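PDB 6HC7: aminopeptidase Y (Arg Lys Leu preference) from Bacillus subtilis, which catalyses the removal of N-terminal amino acids, notably arginine, lysine and leucine, from peptides, as a two-zinc metallopeptidase of the M28 family. Local coordinates for residues L335-L340 / D361-T366; Q123-P128 / G146-I151; K84-V89 / I233-N238; P42-H47 / M270-R275. One frame throughout, in Å; residues are numbered along the deposited sequence.

Contact 1. Residues L335-L340 / D361-T366; sequences LYVNTL and DSLSLT
L335 gives its backbone N to S362 O at 3.0 Å, the first of five backbone hydrogen bonds that join the two segments, whose strands run parallel and, with helix 346-358 between them, make a beta-alpha-beta unit of the M28 peptidase domain. S362 is the centre of an inverse gamma turn, which leads the chain into strand 363-367. L335 O in turn accepts S364 N. Y336 makes no backbone bond to the partner strand; its ring leans across to T366 instead, CD2 lying 3.4 Å from the methyl CG2, while S364 CB sits beside CE2. V337 takes up the backbone pairing again: its N meets S364 O at 2.8 Å, almost straight at 170°, and its O receives T366 N. On the opposite face from Y336, V337 CG2 touches L363 CD2 at 4.2 Å, and W348 of helix 346-358 packs on V337, L363 and L365 together. N338 is paired with T366, whose OG1 is hydrogen-bonded to E394; the side chain of N338 is about 9 Å from that of D323, a zinc ligand by similarity. T339 N closes the series on T366 O. The hydroxyl OG1 of T339 is taken up by D341 and by Q343 O; chi1 of 83° places it between the backbone N and the carbonyl carbon and CG2 anti to the carbonyl carbon, where the methyl meets L365 CD1 at 3.5 Å.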
loop_
_atom_site.group_PDB
_atom_site.type_symbol
_atom_site.label_atom_id
_atom_site.label_comp_id
_atom_site.label_asym_id
_atom_site.label_seq_id
_atom_site.Cartn_x
_atom_site.Cartn_y
_atom_site.Cartn_z
ATOM N N LEU A 335 17.150 8.716 -2.111
ATOM C CA LEU A 335 16.055 8.687 -1.135
ATOM C C LEU A 335 15.106 9.855 -1.340
ATOM O O LEU A 335 15.473 10.994 -1.128
ATOM C CB LEU A 335 16.617 8.717 0.287
ATOM C CG LEU A 335 15.736 8.421 1.504
ATOM C CD1 LEU A 335 14.852 7.209 1.258
ATOM C CD2 LEU A 335 16.621 8.173 2.726
ATOM N N TYR A 336 13.881 9.577 -1.751
ATOM C CA TYR A 336 12.926 10.634 -2.019
ATOM C C TYR A 336 12.019 10.900 -0.834
ATOM O O TYR A 336 11.592 9.972 -0.154
ATOM C CB TYR A 336 12.086 10.298 -3.249
ATOM C CG TYR A 336 12.850 10.460 -4.534
ATOM C CD1 TYR A 336 13.660 9.440 -5.014
ATOM C CD2 TYR A 336 12.792 11.652 -5.254
ATOM C CE1 TYR A 336 14.375 9.594 -6.196
ATOM C CE2 TYR A 336 13.501 11.816 -6.428
ATOM C CZ TYR A 336 14.294 10.782 -6.893
ATOM O OH TYR A 336 15.006 10.930 -8.060
ATOM N N VAL A 337 11.745 12.179 -0.598
ATOM C CA VAL A 337 10.819 12.614 0.426
ATOM C C VAL A 337 9.582 13.151 -0.270
ATOM O O VAL A 337 9.588 14.255 -0.817
ATOM C CB VAL A 337 11.443 13.692 1.336
ATOM C CG1 VAL A 337 10.461 14.128 2.408
ATOM C CG2 VAL A 337 12.730 13.173 1.959
ATOM N N ASN A 338 8.520 12.361 -0.258
ATOM C CA ASN A 338 7.328 12.689 -1.009
ATOM C C ASN A 338 6.326 13.500 -0.208
ATOM O O ASN A 338 5.913 13.078 0.865
ATOM C CB ASN A 338 6.646 11.411 -1.504
ATOM C CG ASN A 338 7.333 10.793 -2.705
ATOM O OD1 ASN A 338 6.749 10.719 -3.788
ATOM N ND2 ASN A 338 8.560 10.328 -2.518
ATOM N N THR A 339 5.906 14.647 -0.732
ATOM C CA THR A 339 4.781 15.341 -0.120
ATOM C C THR A 339 3.662 15.485 -1.128
ATOM O O THR A 339 3.898 15.642 -2.318
ATOM C CB THR A 339 5.173 16.734 0.436
ATOM O OG1 THR A 339 5.152 17.709 -0.610
ATOM C CG2 THR A 339 6.560 16.687 1.092
ATOM N N LEU A 340 2.436 15.433 -0.638
ATOM C CA LEU A 340 1.279 15.368 -1.499
ATOM C C LEU A 340 1.225 16.553 -2.460
ATOM O O LEU A 340 0.618 16.461 -3.533
ATOM C CB LEU A 340 -0.001 15.299 -0.656
ATOM C CG LEU A 340 -1.308 15.231 -1.443
ATOM C CD1 LEU A 340 -1.409 13.898 -2.177
ATOM C CD2 LEU A 340 -2.520 15.473 -0.560
ATOM N N ASP A 361 24.133 13.128 0.659
ATOM C CA ASP A 361 23.867 14.055 -0.437
ATOM C C ASP A 361 22.691 13.611 -1.322
ATOM O O ASP A 361 22.112 14.421 -2.063
ATOM C CB ASP A 361 25.132 14.225 -1.291
ATOM C CG ASP A 361 26.243 15.003 -0.574
ATOM O OD1 ASP A 361 25.930 16.030 0.070
ATOM O OD2 ASP A 361 27.429 14.586 -0.658
ATOM N N SER A 362 22.334 12.332 -1.237
ATOM C CA SER A 362 21.325 11.766 -2.129
ATOM C C SER A 362 19.888 11.874 -1.596
ATOM O O SER A 362 19.136 10.904 -1.639
ATOM C CB SER A 362 21.666 10.303 -2.415
ATOM O OG SER A 362 22.872 10.209 -3.151
ATOM N N LEU A 363 19.503 13.056 -1.118
ATOM C CA LEU A 363 18.160 13.266 -0.575
ATOM C C LEU A 363 17.402 14.299 -1.401
ATOM O O LEU A 363 17.945 15.348 -1.736
ATOM C CB LEU A 363 18.254 13.697 0.890
ATOM C CG LEU A 363 17.015 13.641 1.779
ATOM C CD1 LEU A 363 17.435 13.046 3.086
ATOM C CD2 LEU A 363 16.474 15.015 2.023
ATOM N N SER A 364 16.154 14.016 -1.755
ATOM C CA SER A 364 15.438 14.946 -2.610
ATOM C C SER A 364 13.980 15.082 -2.235
ATOM O O SER A 364 13.293 14.096 -1.984
ATOM C CB SER A 364 15.549 14.519 -4.078
ATOM O OG SER A 364 16.850 14.018 -4.355
ATOM N N LEU A 365 13.506 16.311 -2.197
ATOM C CA LEU A 365 12.088 16.528 -2.049
ATOM C C LEU A 365 11.474 16.253 -3.390
ATOM O O LEU A 365 12.118 16.462 -4.407
ATOM C CB LEU A 365 11.763 17.951 -1.597
ATOM C CG LEU A 365 10.269 18.275 -1.453
ATOM C CD1 LEU A 365 9.649 17.559 -0.242
ATOM C CD2 LEU A 365 10.027 19.787 -1.389
ATOM N N THR A 366 10.238 15.773 -3.392
ATOM C CA THR A 366 9.487 15.655 -4.616
ATOM C C THR A 366 8.039 15.495 -4.226
ATOM O O THR A 366 7.734 15.377 -3.043
ATOM C CB THR A 366 9.958 14.464 -5.489
ATOM O OG1 THR A 366 9.180 14.414 -6.690
ATOM C CG2 THR A 366 9.801 13.152 -4.746
#

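Contact 2. Residues Q123-P128 / G146-I151; sequences QGLTAP and GKIALI
P128 and K147 lie against each other through aliphatic surface: the proline CB faces the lysine chain and touches CG at 3.7 Å, with CD and CE following at nearly the same distance. CG of K147 stands anti to its own carbonyl carbon (chi1 -58°), which sets the extended chain alongside the ring, and the bend at the last torsion precedes NZ, which is hydrogen-bonded to D143 O. With an alanine here, P128 would probably lose the methylene cover over its CB, and D143 O its ammonium partner. The CG1 branch of I148 turns to A127: CD1 comes within 3.7 Å of A127 O, and CG1 lies 4.1 Å from A127 CB. L125 CD2 adds a looser touch on I148 CG1 at 4.2 Å. One backbone bond joins the segments, I148 N to P128 O at 2.7 Å, arriving almost head-on at the carbonyl.

The contact belongs to the PA domain, where strands 125-133 and 148-152 only begin their parallel pairing, the short strand axes here still 72° apart; I148 bonds onward to Y130. Strand 214-234 runs antiparallel along L125 and A127, strand 172-176 packs on I148 through I174, and helix 158-167 lies against A149 and I151.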
loop_
_atom_site.group_PDB
_atom_site.type_symbol
_atom_site.label_atom_id
_atom_site.label_comp_id
_atom_site.label_asym_id
_atom_site.label_seq_id
_atom_site.Cartn_x
_atom_site.Cartn_y
_atom_site.Cartn_z
ATOM N N GLN A 123 -23.415 -21.211 -9.055
ATOM C CA GLN A 123 -23.310 -21.916 -10.335
ATOM C C GLN A 123 -22.406 -21.144 -11.297
ATOM O O GLN A 123 -21.810 -21.719 -12.214
ATOM C CB GLN A 123 -24.692 -22.120 -10.958
ATOM N N GLY A 124 -22.314 -19.833 -11.079
ATOM C CA GLY A 124 -21.444 -18.979 -11.863
ATOM C C GLY A 124 -22.143 -18.269 -13.003
ATOM O O GLY A 124 -23.308 -18.518 -13.294
ATOM N N LEU A 125 -21.421 -17.374 -13.651
ATOM C CA LEU A 125 -21.944 -16.670 -14.805
ATOM C C LEU A 125 -21.307 -17.162 -16.089
ATOM O O LEU A 125 -20.098 -17.056 -16.278
ATOM C CB LEU A 125 -21.706 -15.170 -14.672
ATOM C CG LEU A 125 -21.902 -14.394 -15.976
ATOM C CD1 LEU A 125 -23.359 -14.423 -16.393
ATOM C CD2 LEU A 125 -21.397 -12.968 -15.850
ATOM N N THR A 126 -22.142 -17.685 -16.976
ATOM C CA THR A 126 -21.715 -18.122 -18.299
ATOM C C THR A 126 -22.424 -17.221 -19.295
ATOM O O THR A 126 -23.636 -17.029 -19.210
ATOM C CB THR A 126 -22.054 -19.618 -18.554
ATOM O OG1 THR A 126 -21.595 -20.419 -17.453
ATOM C CG2 THR A 126 -21.407 -20.122 -19.833
ATOM N N ALA A 127 -21.668 -16.649 -20.221
ATOM C CA ALA A 127 -22.214 -15.676 -21.140
ATOM C C ALA A 127 -21.210 -15.462 -22.248
ATOM O O ALA A 127 -20.019 -15.702 -22.048
ATOM C CB ALA A 127 -22.525 -14.361 -20.417
ATOM N N PRO A 128 -21.687 -15.034 -23.433
ATOM C CA PRO A 128 -20.795 -14.769 -24.572
ATOM C C PRO A 128 -19.692 -13.749 -24.273
ATOM O O PRO A 128 -19.853 -12.861 -23.446
ATOM C CB PRO A 128 -21.753 -14.233 -25.646
ATOM C CG PRO A 128 -23.081 -14.857 -25.310
ATOM C CD PRO A 128 -23.112 -14.923 -23.804
ATOM N N GLY A 146 -25.621 -8.012 -22.483
ATOM C CA GLY A 146 -25.856 -9.387 -22.078
ATOM C C GLY A 146 -24.620 -10.268 -22.144
ATOM O O GLY A 146 -24.678 -11.455 -21.826
ATOM N N LYS A 147 -23.499 -9.687 -22.560
ATOM C CA LYS A 147 -22.271 -10.438 -22.738
ATOM C C LYS A 147 -21.204 -10.044 -21.723
ATOM O O LYS A 147 -21.328 -9.033 -21.027
ATOM C CB LYS A 147 -21.748 -10.237 -24.154
ATOM C CG LYS A 147 -22.756 -10.656 -25.202
ATOM C CD LYS A 147 -22.204 -10.607 -26.606
ATOM C CE LYS A 147 -23.246 -11.139 -27.580
ATOM N NZ LYS A 147 -24.621 -10.651 -27.245
ATOM N N ILE A 148 -20.163 -10.864 -21.622
ATOM C CA ILE A 148 -18.995 -10.512 -20.827
ATOM C C ILE A 148 -18.109 -9.649 -21.685
ATOM O O ILE A 148 -17.670 -10.073 -22.747
ATOM C CB ILE A 148 -18.200 -11.729 -20.357
ATOM C CG1 ILE A 148 -19.003 -12.529 -19.329
ATOM C CG2 ILE A 148 -16.878 -11.274 -19.767
ATOM C CD1 ILE A 148 -18.541 -13.981 -19.177
ATOM N N ALA A 149 -17.875 -8.427 -21.231
ATOM C CA ALA A 149 -16.975 -7.509 -21.912
ATOM C C ALA A 149 -15.510 -7.851 -21.620
ATOM O O ALA A 149 -15.051 -7.689 -20.497
ATOM C CB ALA A 149 -17.284 -6.068 -21.495
ATOM N N LEU A 150 -14.783 -8.322 -22.627
ATOM C CA LEU A 150 -13.351 -8.552 -22.478
ATOM C C LEU A 150 -12.543 -7.349 -22.958
ATOM O O LEU A 150 -12.541 -7.036 -24.147
ATOM C CB LEU A 150 -12.918 -9.801 -23.243
ATOM C CG LEU A 150 -11.398 -9.952 -23.351
ATOM C CD1 LEU A 150 -10.782 -10.252 -22.002
ATOM C CD2 LEU A 150 -11.054 -11.030 -24.346
ATOM N N ILE A 151 -11.849 -6.696 -22.025
ATOM C CA ILE A 151 -11.138 -5.434 -22.276
ATOM C C ILE A 151 -9.610 -5.570 -22.121
ATOM O O ILE A 151 -9.113 -6.236 -21.220
ATOM C CB ILE A 151 -11.656 -4.310 -21.321
ATOM C CG1 ILE A 151 -13.169 -4.136 -21.456
ATOM C CG2 ILE A 151 -10.983 -2.989 -21.597
ATOM C CD1 ILE A 151 -13.776 -3.208 -20.431
#

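Contact 3. Residues K84-V89 / I233-N238; sequences KLDVKV and IKKPKN
An antiparallel strand pairing at the surface of the molecule joins the start of strand 86-104 to the end of strand 214-234, with D86 and I233 as a hydrogen-bonded pair. D86 N donates to I233 O at 3.0 Å and I233 N to D86 O at 2.8 Å, so each residue spends both backbone groups on the other. Both donors stand off the plane of the carbonyl they reach, by 21° at I233 O and 30° at D86 O. Strand 214-234 is flanked on its other edge by strand 285-291, where I286 is bonded to K234. L85, just ahead of the pairing, reaches over with its CD2 branch and meets K234 CB at 3.7 Å; F288 of strand 285-291 and M80 of helix 67-82 also pack on this leucine. The remainder of K234 leads away, its NZ hydrogen-bonded to L277 O at the end of helix 260-277. The charges gather round D86. Its carboxylate bridges two lysines, one from each segment: a salt bridge with a weak hydrogen bond from K88 NZ to OD1 at 3.2 Å, and a longer salt bridge from OD2 to K235 NZ. The two ammonium groups stay 6.5 Å apart, K88 NZ to K235 NZ, and the acid between them is likely to offset their mutual repulsion. The chain of K235 runs out extended and bends at the last torsion, bringing NZ to 3.5 Å from D86 OD2 and equally close to D86 CB.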
loop_
_atom_site.group_PDB
_atom_site.type_symbol
_atom_site.label_atom_id
_atom_site.label_comp_id
_atom_site.label_asym_id
_atom_site.label_seq_id
_atom_site.Cartn_x
_atom_site.Cartn_y
_atom_site.Cartn_z
ATOM N N LYS A 84 8.490 -1.271 25.247
ATOM C CA LYS A 84 7.876 -0.509 26.335
ATOM C C LYS A 84 7.116 0.713 25.826
ATOM O O LYS A 84 7.323 1.845 26.279
ATOM C CB LYS A 84 8.929 -0.098 27.362
ATOM C CG LYS A 84 9.662 -1.288 27.970
ATOM C CD LYS A 84 8.720 -2.234 28.711
ATOM C CE LYS A 84 9.492 -3.478 29.148
ATOM N NZ LYS A 84 10.933 -3.153 29.419
ATOM N N LEU A 85 6.232 0.457 24.874
ATOM C CA LEU A 85 5.328 1.451 24.352
ATOM C C LEU A 85 3.935 1.115 24.878
ATOM O O LEU A 85 3.620 -0.050 25.080
ATOM C CB LEU A 85 5.345 1.449 22.815
ATOM C CG LEU A 85 6.586 1.870 22.021
ATOM C CD1 LEU A 85 6.513 1.351 20.583
ATOM C CD2 LEU A 85 6.771 3.384 22.015
ATOM N N ASP A 86 3.093 2.114 25.105
ATOM C CA ASP A 86 1.704 1.799 25.361
ATOM C C ASP A 86 1.048 1.440 24.020
ATOM O O ASP A 86 0.978 2.275 23.111
ATOM C CB ASP A 86 0.972 2.951 26.053
ATOM C CG ASP A 86 -0.269 2.469 26.814
ATOM O OD1 ASP A 86 -0.904 1.484 26.355
ATOM O OD2 ASP A 86 -0.607 3.063 27.869
ATOM N N VAL A 87 0.577 0.195 23.920
ATOM C CA VAL A 87 0.113 -0.387 22.668
ATOM C C VAL A 87 -1.388 -0.693 22.620
ATOM O O VAL A 87 -1.900 -1.483 23.416
ATOM C CB VAL A 87 0.881 -1.702 22.357
ATOM C CG1 VAL A 87 0.291 -2.391 21.125
ATOM C CG2 VAL A 87 2.352 -1.419 22.156
ATOM N N LYS A 88 -2.080 -0.079 21.667
ATOM C CA LYS A 88 -3.482 -0.387 21.406
ATOM C C LYS A 88 -3.608 -0.975 19.999
ATOM O O LYS A 88 -2.776 -0.715 19.141
ATOM C CB LYS A 88 -4.360 0.867 21.546
ATOM C CG LYS A 88 -4.245 1.605 22.882
ATOM C CD LYS A 88 -5.382 1.218 23.843
ATOM C CE LYS A 88 -5.270 1.920 25.192
ATOM N NZ LYS A 88 -4.069 1.477 25.962
ATOM N N VAL A 89 -4.644 -1.764 19.755
ATOM C CA VAL A 89 -4.879 -2.279 18.421
ATOM C C VAL A 89 -6.220 -1.746 17.950
ATOM O O VAL A 89 -7.231 -1.905 18.626
ATOM C CB VAL A 89 -4.823 -3.830 18.388
ATOM C CG1 VAL A 89 -5.635 -4.419 19.517
ATOM C CG2 VAL A 89 -5.307 -4.367 17.056
ATOM N N ILE A 233 2.588 4.020 21.708
ATOM C CA ILE A 233 2.805 5.418 22.095
ATOM C C ILE A 233 3.867 5.603 23.194
ATOM O O ILE A 233 3.852 4.931 24.225
ATOM C CB ILE A 233 1.480 6.054 22.567
ATOM C CG1 ILE A 233 0.440 6.002 21.447
ATOM C CG2 ILE A 233 1.693 7.478 23.012
ATOM C CD1 ILE A 233 -0.969 6.423 21.885
ATOM N N LYS A 234 4.791 6.521 22.952
ATOM C CA LYS A 234 5.820 6.902 23.912
ATOM C C LYS A 234 5.484 8.297 24.419
ATOM O O LYS A 234 5.760 9.289 23.745
ATOM C CB LYS A 234 7.202 6.880 23.253
ATOM C CG LYS A 234 8.344 7.401 24.118
ATOM C CD LYS A 234 9.531 7.813 23.256
ATOM C CE LYS A 234 10.652 8.459 24.074
ATOM N NZ LYS A 234 11.464 7.475 24.861
ATOM N N LYS A 235 4.859 8.390 25.586
ATOM C CA LYS A 235 4.356 9.693 26.014
ATOM C C LYS A 235 5.150 10.257 27.169
ATOM O O LYS A 235 5.583 9.524 28.058
ATOM C CB LYS A 235 2.855 9.630 26.369
ATOM C CG LYS A 235 2.427 8.520 27.312
ATOM C CD LYS A 235 0.917 8.562 27.534
ATOM C CE LYS A 235 0.352 7.183 27.881
ATOM N NZ LYS A 235 0.209 6.285 26.698
ATOM N N PRO A 236 5.372 11.575 27.133
ATOM C CA PRO A 236 6.054 12.296 28.210
ATOM C C PRO A 236 5.156 12.337 29.430
ATOM O O PRO A 236 3.969 12.671 29.338
ATOM C CB PRO A 236 6.294 13.684 27.623
ATOM C CG PRO A 236 5.262 13.834 26.561
ATOM C CD PRO A 236 4.921 12.466 26.052
ATOM N N LYS A 237 5.728 11.986 30.571
ATOM C CA LYS A 237 4.948 11.607 31.738
ATOM C C LYS A 237 4.428 12.823 32.498
ATOM O O LYS A 237 3.444 12.714 33.232
ATOM C CB LYS A 237 5.772 10.685 32.654
ATOM C CG LYS A 237 6.496 9.499 31.935
ATOM C CD LYS A 237 7.658 9.888 30.996
ATOM C CE LYS A 237 8.241 8.690 30.261
ATOM N NZ LYS A 237 9.031 9.115 29.070
ATOM N N ASN A 238 5.063 13.981 32.292
ATOM C CA ASN A 238 4.593 15.236 32.888
ATOM C C ASN A 238 4.697 16.408 31.926
ATOM O O ASN A 238 5.368 17.401 32.199
ATOM C CB ASN A 238 5.355 15.541 34.180
ATOM C CG ASN A 238 5.057 14.529 35.270
ATOM O OD1 ASN A 238 3.904 14.340 35.653
ATOM N ND2 ASN A 238 6.087 13.834 35.733
#

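Contact 4. Residues P42-H47 / M270-R275; sequences PFKAKH and MLEMAR. With SO4 (sulfate ion), chain F.
F43 lays one face of its ring against the aliphatic part of E272: E272 CG stands 3.5 Å from the ring centroid in a CH-pi contact, shifted toward the CE2 rim. The carboxylate beyond stands nearly upright to this ring, the planes 85° apart. E272 CG lies anti to the backbone N (chi1 167°), and the bend at chi2 turns the carboxylate toward K44 and H47. OE2 accepts the backbone N of K44 at 2.7 Å, on its anti side and tilted from the carboxylate plane. OE1 takes H47 ND1 at 3.2 Å from its syn side, likewise tilted from the carboxylate plane, with the oxygen close to the imidazole plane. E272 also forms a salt bridge with R275, one turn further on, OE2 to NH1. Thus an acid on helix 260-277 of the M28 domain grips the beginning of helix 45-59 at its N-cap residue, K44, and again in the first turn at H47. A glutamine at E272 would probably leave R275 without its carboxylate partner and weaken the hold on H47. R275 NH1 reaches on to P42 O at 3.2 Å, and H47 CE1 lies 3.9 Å above the guanidinium plane of R275, the two flat groups almost perpendicular. At the guanidinium edge NE donates to O2 of a sulfate ion, probably from the crystallisation liquor, at 3.2 Å. Helix 412-430 also meets the segment 42-47: Q416 bonds to F43 O and A45 N, and T423 packs on both F43 and M273.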
loop_
_atom_site.group_PDB
_atom_site.type_symbol
_atom_site.label_atom_id
_atom_site.label_comp_id
_atom_site.label_asym_id
_atom_site.label_seq_id
_atom_site.Cartn_x
_atom_site.Cartn_y
_atom_site.Cartn_z
ATOM N N PRO A 42 22.040 4.462 17.798
ATOM C CA PRO A 42 22.517 3.168 17.284
ATOM C C PRO A 42 21.460 2.369 16.512
ATOM O O PRO A 42 21.037 1.300 16.963
ATOM C CB PRO A 42 22.921 2.424 18.560
ATOM C CG PRO A 42 21.953 2.937 19.597
ATOM C CD PRO A 42 21.663 4.382 19.224
ATOM N N PHE A 43 21.041 2.883 15.359
ATOM C CA PHE A 43 20.117 2.150 14.486
ATOM C C PHE A 43 20.778 0.907 13.888
ATOM O O PHE A 43 21.745 1.022 13.136
ATOM C CB PHE A 43 19.603 3.047 13.351
ATOM C CG PHE A 43 18.490 2.427 12.554
ATOM C CD1 PHE A 43 18.766 1.589 11.477
ATOM C CD2 PHE A 43 17.176 2.671 12.884
ATOM C CE1 PHE A 43 17.755 1.015 10.756
ATOM C CE2 PHE A 43 16.159 2.101 12.158
ATOM C CZ PHE A 43 16.447 1.265 11.097
ATOM N N LYS A 44 20.241 -0.267 14.204
ATOM C CA LYS A 44 20.829 -1.521 13.721
ATOM C C LYS A 44 19.991 -2.140 12.596
ATOM O O LYS A 44 18.926 -2.724 12.853
ATOM C CB LYS A 44 20.973 -2.531 14.871
ATOM C CG LYS A 44 21.637 -1.993 16.142
ATOM C CD LYS A 44 23.156 -2.123 16.134
ATOM C CE LYS A 44 23.700 -2.202 17.566
ATOM N NZ LYS A 44 23.016 -3.273 18.373
ATOM N N ALA A 45 20.481 -2.031 11.360
ATOM C CA ALA A 45 19.738 -2.525 10.199
ATOM C C ALA A 45 19.526 -4.037 10.256
ATOM O O ALA A 45 18.563 -4.550 9.672
ATOM C CB ALA A 45 20.437 -2.148 8.905
ATOM N N LYS A 46 20.408 -4.742 10.965
ATOM C CA LYS A 46 20.284 -6.188 11.097
ATOM C C LYS A 46 18.986 -6.538 11.825
ATOM O O LYS A 46 18.311 -7.511 11.471
ATOM C CB LYS A 46 21.516 -6.778 11.814
ATOM C CG LYS A 46 21.366 -7.171 13.289
ATOM C CD LYS A 46 22.735 -7.311 13.946
ATOM C CE LYS A 46 22.656 -7.340 15.454
ATOM N NZ LYS A 46 23.989 -7.125 16.054
ATOM N N HIS A 47 18.626 -5.733 12.827
ATOM C CA HIS A 47 17.379 -5.937 13.557
ATOM C C HIS A 47 16.200 -5.805 12.607
ATOM O O HIS A 47 15.289 -6.643 12.607
ATOM C CB HIS A 47 17.253 -4.939 14.705
ATOM C CG HIS A 47 18.194 -5.210 15.835
ATOM N ND1 HIS A 47 18.535 -4.256 16.768
ATOM C CD2 HIS A 47 18.870 -6.330 16.176
ATOM C CE1 HIS A 47 19.377 -4.780 17.639
ATOM N NE2 HIS A 47 19.599 -6.037 17.302
ATOM N N MET A 270 10.698 1.403 11.020
ATOM C CA MET A 270 9.870 2.063 11.996
ATOM C C MET A 270 10.036 1.390 13.354
ATOM O O MET A 270 10.231 2.064 14.368
ATOM C CB MET A 270 8.415 2.039 11.544
ATOM C CG MET A 270 7.429 2.582 12.555
ATOM S SD MET A 270 6.804 1.337 13.688
ATOM C CE MET A 270 5.499 0.599 12.726
ATOM N N LEU A 271 9.995 0.060 13.363
ATOM C CA LEU A 271 10.103 -0.694 14.606
ATOM C C LEU A 271 11.454 -0.515 15.299
ATOM O O LEU A 271 11.526 -0.358 16.533
ATOM C CB LEU A 271 9.845 -2.177 14.351
ATOM C CG LEU A 271 8.363 -2.523 14.229
ATOM C CD1 LEU A 271 8.195 -3.976 13.998
ATOM C CD2 LEU A 271 7.620 -2.112 15.469
ATOM N N GLU A 272 12.525 -0.541 14.512
ATOM C CA GLU A 272 13.874 -0.399 15.052
ATOM C C GLU A 272 14.090 1.024 15.567
ATOM O O GLU A 272 14.730 1.243 16.604
ATOM C CB GLU A 272 14.913 -0.766 13.995
ATOM C CG GLU A 272 16.335 -0.373 14.327
ATOM C CD GLU A 272 16.951 -1.219 15.410
ATOM O OE1 GLU A 272 16.271 -2.141 15.930
ATOM O OE2 GLU A 272 18.132 -0.947 15.730
ATOM N N MET A 273 13.527 1.986 14.849
ATOM C CA MET A 273 13.552 3.369 15.297
ATOM C C MET A 273 12.852 3.546 16.647
ATOM O O MET A 273 13.315 4.316 17.477
ATOM C CB MET A 273 12.907 4.288 14.267
ATOM C CG MET A 273 13.192 5.729 14.559
ATOM S SD MET A 273 12.105 6.822 13.668
ATOM C CE MET A 273 12.263 6.104 12.007
ATOM N N ALA A 274 11.746 2.843 16.875
ATOM C CA ALA A 274 11.115 2.923 18.181
ATOM C C ALA A 274 12.078 2.398 19.239
ATOM O O ALA A 274 12.127 2.927 20.344
ATOM C CB ALA A 274 9.809 2.153 18.217
ATOM N N ARG A 275 12.855 1.376 18.885
ATOM C CA ARG A 275 13.805 0.759 19.813
ATOM C C ARG A 275 14.948 1.706 20.184
ATOM O O ARG A 275 15.372 1.767 21.339
ATOM C CB ARG A 275 14.384 -0.530 19.222
ATOM C CG ARG A 275 15.442 -1.196 20.096
ATOM C CD ARG A 275 16.617 -1.676 19.269
ATOM N NE ARG A 275 17.867 -1.629 20.024
ATOM C CZ ARG A 275 19.029 -1.217 19.522
ATOM N NH1 ARG A 275 19.090 -0.817 18.258
ATOM N NH2 ARG A 275 20.127 -1.204 20.278
HETATM S S SO4 F . 18.205 -3.001 24.112
HETATM O O1 SO4 F . 19.497 -3.345 23.504
HETATM O O2 SO4 F . 17.313 -2.382 23.130
HETATM O O3 SO4 F . 17.584 -4.225 24.619
HETATM O O4 SO4 F . 18.405 -2.051 25.214
#

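Overall arrangement
Contacts 1 and 3 are strand pairings, contact 2 is the opening of one, and contact 4 joins a helix start to a helix. Contacts 1, 2 and 4 are partly buried and contact 3 lies at the surface. Contact 1 combines five backbone bonds with apolar packing on the V337 face and a tyrosine ring against a threonine methyl on the other, contact 2 has one such bond and mainly aliphatic contacts, contact 3 adds a lysine-aspartate network, and contact 4 centres on a buried carboxylate. Strand 214-234, which ends in contact 3, also runs beside strand 125-133 of contact 2, although their centres are 53 Å apart. Contacts 3 and 4 are neighbours, meeting where L85 CD1 lies 4.1 Å from A274 CB.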